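Local coordinates for protein histidine acid phosphatase (Bifidobacterium longum subsp. infantis, PDB 6RXD) that probably removes phosphate groups from inositol polyphosphates such as phytate, acting as a histidine acid phosphatase of the multiple inositol polyphosphate phosphatase type, at residues N213-N216 / F217-N220. Numbering follows the deposited sequence.
Sequences NYQN and FVAN
The backbone N of F217 donates to O of N213 at 2.9 Å, but from a position tilted out of that carbonyl's plane. One residue further on, V218 N reaches Y214 O at 3.0 Å and is much better aligned, with an N-H...O angle of 172°. A219 N to Q215 O, at 3.1 Å, continues the i to i+4 series. Beside these bonds V218 packs on Y214. CG2 of V218 sits over one face of the phenol ring, while CG1 stands above its rim, 3.6 Å from CE1. What brings the ring under V218 is the first torsion of Y214, which sets CG anti to the backbone N (chi1 164°). These bonds and this side-chain pair belong to the final turns of the α-helix 206-220, within the branch 2 histidine phosphatase fold. The polar end of Y214 leaves the helix: its OH is hydrogen-bonded to the backbone O of E356, a residue of helix 339-357 that is a zinc ligand in this protein, although no zinc is bound there in this model. With an alanine here in place of Y214, the methyls of V218 would probably lose the ring they rest against, and the carbonyl of E356 its phenol partner. Q215 reaches outward in a similar way, NE2 bonding to O of H191, while F217 touches Y361 and E366. At the C-terminal end the series weakens: N220 N meets N216 O at 3.2 Å, with an N-H...O angle of just 134°, and N220 N also bonds to F217 O at 3.3 Å, an i to i+3 contact.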
# COMPACT_ATOMS: atom_id res chain seq x y z
N ASN A 213 19.55 0.07 10.66
CA ASN A 213 19.48 1.33 11.39
C ASN A 213 18.04 1.80 11.52
O ASN A 213 17.64 2.31 12.56
CB ASN A 213 20.34 2.41 10.73
CG ASN A 213 21.82 2.08 10.77
OD1 ASN A 213 22.23 1.14 11.45
ND2 ASN A 213 22.62 2.84 10.03
N TYR A 214 17.24 1.59 10.47
CA TYR A 214 15.83 1.97 10.54
C TYR A 214 15.04 1.14 11.56
O TYR A 214 14.29 1.69 12.36
CB TYR A 214 15.18 1.89 9.15
CG TYR A 214 13.66 1.89 9.20
CD1 TYR A 214 12.95 3.09 9.31
CD2 TYR A 214 12.94 0.70 9.15
CE1 TYR A 214 11.55 3.09 9.37
CE2 TYR A 214 11.56 0.69 9.22
CZ TYR A 214 10.87 1.89 9.33
OH TYR A 214 9.50 1.87 9.40
N GLN A 215 15.21 -0.18 11.53
CA GLN A 215 14.49 -1.02 12.50
C GLN A 215 14.89 -0.69 13.94
O GLN A 215 14.03 -0.65 14.83
CB GLN A 215 14.70 -2.51 12.19
CG GLN A 215 14.02 -2.96 10.90
CD GLN A 215 12.50 -2.92 10.98
OE1 GLN A 215 11.93 -2.99 12.07
NE2 GLN A 215 11.85 -2.81 9.83
N ASN A 216 16.18 -0.45 14.17
CA ASN A 216 16.64 -0.04 15.49
C ASN A 216 16.08 1.33 15.89
O ASN A 216 15.70 1.55 17.05
CB ASN A 216 18.17 -0.04 15.58
CG ASN A 216 18.74 -1.45 15.63
OD1 ASN A 216 18.06 -2.39 16.04
ND2 ASN A 216 19.99 -1.60 15.21
N PHE A 217 16.00 2.23 14.92
CA PHE A 217 15.47 3.56 15.18
C PHE A 217 14.02 3.52 15.67
O PHE A 217 13.71 4.06 16.74
CB PHE A 217 15.56 4.43 13.94
CG PHE A 217 15.00 5.81 14.14
CD1 PHE A 217 15.70 6.76 14.86
CD2 PHE A 217 13.76 6.15 13.61
CE1 PHE A 217 15.18 8.03 15.06
CE2 PHE A 217 13.23 7.42 13.80
CZ PHE A 217 13.95 8.36 14.52
N VAL A 218 13.14 2.90 14.90
CA VAL A 218 11.73 2.88 15.26
C VAL A 218 11.45 2.08 16.53
O VAL A 218 10.54 2.42 17.28
CB VAL A 218 10.81 2.42 14.10
CG1 VAL A 218 10.93 3.35 12.91
CG2 VAL A 218 11.13 0.99 13.70
N ALA A 219 12.24 1.04 16.77
CA ALA A 219 12.05 0.22 17.96
C ALA A 219 12.34 0.99 19.24
O ALA A 219 11.70 0.76 20.27
CB ALA A 219 12.90 -1.04 17.90
N ASN A 220 13.29 1.92 19.17
CA ASN A 220 13.80 2.58 20.37
C ASN A 220 13.57 4.08 20.46
O ASN A 220 14.01 4.70 21.41
CB ASN A 220 15.31 2.32 20.50
CG ASN A 220 15.62 0.86 20.67
OD1 ASN A 220 14.97 0.16 21.45
ND2 ASN A 220 16.61 0.38 19.93